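PDB 4TX1: esterase from Sinorhizobium meliloti 1021, which acts as a carbohydrate acetylesterase of the SGNH hydrolase family and probably also cleaves aryl esters. Local coordinates for residues Lys47-Gly50 against Ser51-Val55; Arg176-Ala179 against Asp180-Cys184; Pro217-Arg220 against Met221-Leu225. All coordinates share one frame; numbering follows the deposited sequence.

Interaction 1 (Lys47-Gly50 against Ser51-Val55)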
loop_
_atom_site.group_PDB
_atom_site.type_symbol
_atom_site.label_atom_id
_atom_site.label_comp_id
_atom_site.label_asym_id
_atom_site.label_seq_id
_atom_site.Cartn_x
_atom_site.Cartn_y
_atom_site.Cartn_z
ATOM N N LYS A 47 9.506 -0.234 -37.068
ATOM C CA LYS A 47 9.938 0.162 -38.441
ATOM C C LYS A 47 9.762 -1.023 -39.355
ATOM O O LYS A 47 9.303 -0.840 -40.503
ATOM C CB LYS A 47 11.400 0.577 -38.463
ATOM C CG LYS A 47 11.883 1.116 -39.834
ATOM C CD LYS A 47 13.314 1.622 -39.676
ATOM C CE LYS A 47 13.870 2.358 -40.886
ATOM N NZ LYS A 47 13.094 3.614 -41.047
ATOM N N ALA A 48 10.092 -2.208 -38.870
ATOM C CA ALA A 48 9.917 -3.439 -39.624
ATOM C C ALA A 48 8.453 -3.735 -39.931
ATOM O O ALA A 48 8.147 -4.216 -41.057
ATOM C CB ALA A 48 10.585 -4.617 -38.956
ATOM N N LEU A 49 7.511 -3.440 -39.010
ATOM C CA LEU A 49 6.114 -3.759 -39.247
ATOM C C LEU A 49 5.459 -2.661 -40.075
ATOM O O LEU A 49 4.446 -2.896 -40.737
ATOM C CB LEU A 49 5.343 -3.986 -37.890
ATOM C CG LEU A 49 5.889 -5.127 -37.017
ATOM C CD1 LEU A 49 5.274 -5.148 -35.611
ATOM C CD2 LEU A 49 5.747 -6.503 -37.682
ATOM N N GLY A 50 5.992 -1.451 -40.020
ATOM C CA GLY A 50 5.407 -0.283 -40.651
ATOM C C GLY A 50 4.034 0.087 -40.137
ATOM O O GLY A 50 3.709 -0.172 -38.971
ATOM N N SER A 51 3.185 0.631 -41.024
ATOM C CA SER A 51 1.836 1.073 -40.657
ATOM C C SER A 51 0.792 -0.016 -40.336
ATOM O O SER A 51 -0.305 0.287 -39.852
ATOM C CB SER A 51 1.319 1.985 -41.796
ATOM O OG SER A 51 1.124 1.208 -42.991
ATOM N N ASP A 52 1.113 -1.276 -40.546
ATOM C CA ASP A 52 0.279 -2.345 -40.084
ATOM C C ASP A 52 0.141 -2.412 -38.533
ATOM O O ASP A 52 -0.839 -2.978 -38.023
ATOM C CB ASP A 52 0.849 -3.669 -40.545
ATOM C CG ASP A 52 0.780 -3.838 -42.084
ATOM O OD1 ASP A 52 0.111 -3.026 -42.760
ATOM O OD2 ASP A 52 1.385 -4.795 -42.565
ATOM N N ALA A 53 1.102 -1.818 -37.814
ATOM C CA ALA A 53 1.190 -1.980 -36.346
ATOM C C ALA A 53 1.538 -0.677 -35.658
ATOM O O ALA A 53 2.219 0.211 -36.251
ATOM C CB ALA A 53 2.222 -3.087 -35.996
ATOM N N HIS A 54 1.055 -0.528 -34.395
ATOM C CA HIS A 54 1.423 0.599 -33.572
ATOM C C HIS A 54 2.103 -0.043 -32.340
ATOM O O HIS A 54 1.448 -0.835 -31.659
ATOM C CB HIS A 54 0.220 1.373 -33.110
ATOM C CG HIS A 54 0.566 2.510 -32.233
ATOM N ND1 HIS A 54 -0.070 2.716 -31.030
ATOM C CD2 HIS A 54 1.489 3.480 -32.359
ATOM C CE1 HIS A 54 0.433 3.801 -30.469
ATOM N NE2 HIS A 54 1.412 4.254 -31.230
ATOM N N VAL A 55 3.398 0.189 -32.184
ATOM C CA VAL A 55 4.197 -0.411 -31.090
ATOM C C VAL A 55 4.402 0.591 -29.955
ATOM O O VAL A 55 4.881 1.711 -30.166
ATOM C CB VAL A 55 5.546 -0.904 -31.623
ATOM C CG1 VAL A 55 6.369 -1.630 -30.561
ATOM C CG2 VAL A 55 5.250 -1.773 -32.807
#

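Interaction 2 (Arg176-Ala179 against Asp180-Cys184)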
loop_
_atom_site.group_PDB
_atom_site.type_symbol
_atom_site.label_atom_id
_atom_site.label_comp_id
_atom_site.label_asym_id
_atom_site.label_seq_id
_atom_site.Cartn_x
_atom_site.Cartn_y
_atom_site.Cartn_z
ATOM N N ARG A 176 10.619 -21.014 -22.379
ATOM C CA ARG A 176 10.057 -21.754 -23.503
ATOM C C ARG A 176 9.035 -22.792 -23.025
ATOM O O ARG A 176 7.971 -22.929 -23.630
ATOM C CB ARG A 176 11.194 -22.475 -24.278
ATOM C CG ARG A 176 10.717 -23.283 -25.512
ATOM C CD ARG A 176 11.861 -24.069 -26.166
ATOM N NE ARG A 176 12.956 -23.227 -26.617
ATOM C CZ ARG A 176 14.181 -23.140 -26.063
ATOM N NH1 ARG A 176 14.571 -23.933 -25.047
ATOM N NH2 ARG A 176 15.058 -22.276 -26.589
ATOM N N ASP A 177 9.386 -23.515 -21.962
ATOM C CA ASP A 177 8.499 -24.537 -21.303
ATOM C C ASP A 177 7.211 -23.859 -20.834
ATOM O O ASP A 177 6.119 -24.320 -21.088
ATOM C CB ASP A 177 9.149 -25.208 -20.152
ATOM C CG ASP A 177 10.253 -26.194 -20.539
ATOM O OD1 ASP A 177 10.439 -26.506 -21.703
ATOM O OD2 ASP A 177 10.968 -26.569 -19.602
ATOM N N LEU A 178 7.333 -22.689 -20.189
ATOM C CA LEU A 178 6.129 -21.918 -19.779
ATOM C C LEU A 178 5.229 -21.505 -20.899
ATOM O O LEU A 178 3.990 -21.614 -20.803
ATOM C CB LEU A 178 6.576 -20.701 -18.877
ATOM C CG LEU A 178 5.400 -19.955 -18.237
ATOM C CD1 LEU A 178 4.751 -20.727 -17.109
ATOM C CD2 LEU A 178 5.802 -18.490 -17.755
ATOM N N ALA A 179 5.806 -20.994 -22.006
ATOM C CA ALA A 179 5.101 -20.500 -23.150
ATOM C C ALA A 179 4.271 -21.643 -23.704
ATOM O O ALA A 179 3.101 -21.466 -24.047
ATOM C CB ALA A 179 6.074 -19.976 -24.190
ATOM N N ASP A 180 4.909 -22.803 -23.728
ATOM C CA ASP A 180 4.209 -24.025 -24.232
ATOM C C ASP A 180 3.037 -24.412 -23.312
ATOM O O ASP A 180 1.941 -24.682 -23.800
ATOM C CB ASP A 180 5.240 -25.167 -24.389
ATOM C CG ASP A 180 4.617 -26.438 -25.034
ATOM O OD1 ASP A 180 3.784 -26.313 -25.987
ATOM O OD2 ASP A 180 4.936 -27.536 -24.561
ATOM N N GLU A 181 3.253 -24.360 -22.003
ATOM C CA GLU A 181 2.266 -24.682 -20.961
ATOM C C GLU A 181 1.098 -23.732 -21.013
ATOM O O GLU A 181 -0.054 -24.145 -20.984
ATOM C CB GLU A 181 2.976 -24.724 -19.640
ATOM C CG GLU A 181 2.139 -25.107 -18.434
ATOM C CD GLU A 181 2.803 -24.619 -17.142
ATOM O OE1 GLU A 181 2.057 -24.115 -16.253
ATOM O OE2 GLU A 181 4.085 -24.699 -17.051
ATOM N N LEU A 182 1.358 -22.444 -21.295
ATOM C CA LEU A 182 0.346 -21.435 -21.275
ATOM C C LEU A 182 -0.141 -20.954 -22.638
ATOM O O LEU A 182 -0.871 -19.966 -22.713
ATOM C CB LEU A 182 0.884 -20.195 -20.470
ATOM C CG LEU A 182 1.299 -20.405 -19.006
ATOM C CD1 LEU A 182 1.763 -19.071 -18.386
ATOM C CD2 LEU A 182 0.175 -21.036 -18.217
ATOM N N ASP A 183 0.231 -21.606 -23.727
ATOM C CA ASP A 183 -0.193 -21.094 -25.009
ATOM C C ASP A 183 0.186 -19.697 -25.358
ATOM O O ASP A 183 -0.623 -18.898 -25.850
ATOM C CB ASP A 183 -1.701 -21.156 -25.097
ATOM C CG ASP A 183 -2.112 -22.117 -26.089
ATOM O OD1 ASP A 183 -1.990 -23.324 -25.756
ATOM O OD2 ASP A 183 -2.441 -21.640 -27.205
ATOM N N CYS A 184 1.447 -19.382 -25.111
ATOM C CA CYS A 184 2.024 -18.124 -25.481
ATOM C C CYS A 184 3.093 -18.433 -26.548
ATOM O O CYS A 184 3.658 -19.555 -26.580
ATOM C CB CYS A 184 2.828 -17.552 -24.254
ATOM S SG CYS A 184 1.727 -16.951 -22.991
HETATM O O HOH W 1 5.858 -27.170 -21.289
#

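Interaction 3 (Pro217-Arg220 against Met221-Leu225)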
loop_
_atom_site.group_PDB
_atom_site.type_symbol
_atom_site.label_atom_id
_atom_site.label_comp_id
_atom_site.label_asym_id
_atom_site.label_seq_id
_atom_site.Cartn_x
_atom_site.Cartn_y
_atom_site.Cartn_z
ATOM N N PRO A 217 9.809 -11.895 -37.238
ATOM C CA PRO A 217 9.072 -13.035 -37.786
ATOM C C PRO A 217 8.032 -13.611 -36.836
ATOM O O PRO A 217 6.928 -13.852 -37.274
ATOM C CB PRO A 217 10.167 -14.059 -38.079
ATOM C CG PRO A 217 11.359 -13.223 -38.407
ATOM C CD PRO A 217 11.270 -12.133 -37.326
ATOM N N VAL A 218 8.384 -13.818 -35.544
ATOM C CA VAL A 218 7.443 -14.370 -34.583
ATOM C C VAL A 218 6.356 -13.344 -34.292
ATOM O O VAL A 218 5.184 -13.706 -34.159
ATOM C CB VAL A 218 8.158 -14.895 -33.329
ATOM C CG1 VAL A 218 8.697 -13.746 -32.491
ATOM C CG2 VAL A 218 7.235 -15.763 -32.496
ATOM N N VAL A 219 6.697 -12.063 -34.281
ATOM C CA VAL A 219 5.689 -11.020 -34.139
ATOM C C VAL A 219 4.695 -10.973 -35.294
ATOM O O VAL A 219 3.527 -11.000 -35.069
ATOM C CB VAL A 219 6.294 -9.646 -33.833
ATOM C CG1 VAL A 219 5.254 -8.577 -33.895
ATOM C CG2 VAL A 219 6.952 -9.692 -32.486
ATOM N N ARG A 220 5.169 -10.953 -36.527
ATOM C CA ARG A 220 4.234 -11.239 -37.598
ATOM C C ARG A 220 3.468 -12.553 -37.446
ATOM O O ARG A 220 2.293 -12.569 -37.512
ATOM C CB ARG A 220 4.976 -11.244 -38.936
ATOM C CG ARG A 220 5.532 -9.888 -39.342
ATOM C CD ARG A 220 6.207 -9.876 -40.704
ATOM N NE ARG A 220 6.743 -8.560 -41.039
ATOM C CZ ARG A 220 6.028 -7.573 -41.558
ATOM N NH1 ARG A 220 4.735 -7.746 -41.804
ATOM N NH2 ARG A 220 6.599 -6.408 -41.832
ATOM N N MET A 221 4.072 -13.671 -37.226
ATOM C CA MET A 221 3.222 -14.829 -37.143
ATOM C C MET A 221 2.046 -14.614 -36.176
ATOM O O MET A 221 0.943 -14.911 -36.484
ATOM C CB MET A 221 4.039 -16.057 -36.818
ATOM C CG MET A 221 3.264 -17.202 -36.242
ATOM S SD MET A 221 4.332 -18.615 -36.039
ATOM C CE MET A 221 5.935 -17.813 -35.868
ATOM N N MET A 222 2.325 -14.074 -35.003
ATOM C CA MET A 222 1.314 -13.909 -33.973
ATOM C C MET A 222 0.305 -12.855 -34.286
ATOM O O MET A 222 -0.796 -12.964 -33.814
ATOM C CB MET A 222 1.969 -13.620 -32.642
ATOM C CG MET A 222 2.834 -14.768 -32.251
ATOM S SD MET A 222 3.587 -14.561 -30.679
ATOM C CE MET A 222 2.198 -14.913 -29.607
ATOM N N LEU A 223 0.621 -11.871 -35.097
ATOM C CA LEU A 223 -0.328 -10.837 -35.436
ATOM C C LEU A 223 -1.147 -11.185 -36.747
ATOM O O LEU A 223 -2.018 -10.402 -37.110
ATOM C CB LEU A 223 0.376 -9.509 -35.630
ATOM C CG LEU A 223 0.962 -8.767 -34.404
ATOM C CD1 LEU A 223 1.690 -7.488 -34.829
ATOM C CD2 LEU A 223 -0.182 -8.429 -33.406
ATOM N N GLY A 224 -0.835 -12.313 -37.380
ATOM C CA GLY A 224 -1.233 -12.626 -38.795
ATOM C C GLY A 224 -0.752 -11.581 -39.796
ATOM O O GLY A 224 -1.453 -11.267 -40.755
ATOM N N LEU A 225 0.467 -11.083 -39.574
ATOM C CA LEU A 225 0.999 -9.798 -40.051
ATOM C C LEU A 225 0.187 -8.592 -39.542
ATOM O O LEU A 225 0.719 -7.526 -39.253
ATOM C CB LEU A 225 1.066 -9.798 -41.552
ATOM C CG LEU A 225 2.224 -10.631 -42.066
ATOM C CD1 LEU A 225 3.427 -9.739 -42.111
ATOM C CD2 LEU A 225 2.403 -11.912 -41.262
#

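Interaction 1 (Lys47-Gly50 against Ser51-Val55)
Gly50 O receives the amide N of Ala53 at 3.3 Å, closing a beta-turn in which Ser51 and Asp52 take 3-10 backbone angles. The N-H is nearly straight to the oxygen (165°), yet the donor lies above the carbonyl plane, 38° out of it. Gly50 itself has left helix 41-49 with a positive phi, a conformation that favours glycine, and its N keeps a weak bond to Lys47 O. Across the helix-strand junction the methyl of Ala53 packs against Leu49, 3.8 Å from Leu49 CB and 3.7 Å from Leu49 CD1. CG of Leu49 stands anti to the carbonyl carbon, beside the backbone N (chi1 -60°), where CD1 can join CB against this methyl. The same CD1 reaches on toward Val55 CG2, a looser contact of 4.4 Å. Beyond the turn, the side-chain amide of Gln46 bonds Ala53 O through NE2 and Val55 N through OE1, fastening the new strand to the helix, while the backbone of His54 hydrogen-bonds to those of Lys14 and Val16 in strand 14-20. A tight turn of this kind, returning the chain from helix 41-49 to strand 53-59, completes a beta-alpha-beta crossover of the three-layer SGNH hydrolase fold.

Interaction 2 (Arg176-Ala179 against Asp180-Cys184)
A Schellman motif ends helix 171-182, with Ala179 O accepting the N of Cys184 five residues on, at 2.9 Å and nearly straight (170°). Asp183 makes the reversal possible by adopting positive phi (58°), and the turn brings the CB atoms of Ala179 and Cys184 to 4.1 Å, the apolar contact that commonly accompanies this cap. Before it, the regular helical bonds run from Asp180 N to Arg176 O, Glu181 N to Asp177 O and Leu182 N to Leu178 O. One turn apart, the side chains of Leu178 and Leu182 meet at a slant. CG of Leu178 lies trans to its N (chi1 -172°), beside the carbonyl carbon, which sets its CD1 3.6 Å from Leu182 CD1; the isobutyl group also meets Val116 and Ile119 of helix 112-127. Cut back to an alanine here, the side chain would no longer reach Leu182 CD1, which is likely to lose its methyl partner, with a gap opening toward helix 112-127. Cys184 packs on Ile141 and Ile143 of strand 140-145, and Arg127 binds Leu182 O through NH1. On the outer side, a water donates to Asp177 O at 2.9 Å and, weakly, to Asp180 OD2 at 3.4 Å, bridging the helix backbone to that carboxylate.

Interaction 3 (Pro217-Arg220 against Met221-Leu225)
Pro217 O accepts the N of Met221 at 2.9 Å, a regular bond just past a kink in helix 205-223, where the proline has no N-H to give to the preceding turn. Val218 follows with the bond from Met222 N to its own O. Its CG2 methyl is approached by both methionines, lying 4.2 Å from Met221 CE and equally far from Met222 SD. Met221 bends at its last torsion, which brings CE back over the valine. Val219 faces inward, and its O accepts Leu223 N at 3.0 Å. CG1 of Val219 stands trans to the backbone N (chi1 172°), which lays it 3.8 Å from Leu223 CD1, the two side chains pointing the same way. Val219 further packs on Leu94 and Leu142 of the central sheet and on Leu45 of helix 41-49. Arg220 closes the segment. Its carbonyl O takes a nearly straight bond from Leu225 N at 3.1 Å (168°) and a second, weak branch from Leu223 N, while Leu225 CD2 sits 3.5 Å from Arg220 CB. The arginine chain stays extended as far as NE, which forms a salt bridge with Glu216, and NH2 makes a weak hydrogen bond to Ala48 O. The closer approach of Leu225 to the guanidinium is doubtful in the model. Gly224, with a positive phi of 57°, allows the chain to reverse after the last helical turn, its N bonding Met221 O at 3.3 Å. With Leu225 N on Arg220 O this makes a Schellman motif, here capping the C-terminal helix of an SGNH hydrolase fold.

How the interactions relate
Interactions 1 and 3 touch, their centres about 11 Å apart: Leu49 CD1 meets Val219 CG1 at 3.8 Å, and Asp52 CB comes within 4.1 Å of Leu225 O, so the ends of two neighbouring helices are packed together. Interaction 2 lies apart, its centre about 26 Å from that of interaction 1 and about 17 Å from that of interaction 3. Strand 140-145 lies between interactions 2 and 3: Leu142 meets helix 205-223, while Ile141 and Ile143 receive Cys184, as expected of alternating strand faces. Interactions 1 and 2 each lead into the start of a parallel strand, whereas Ser22 of the probable Ser22-His202-Asp199 catalytic triad follows the end of strand 14-20.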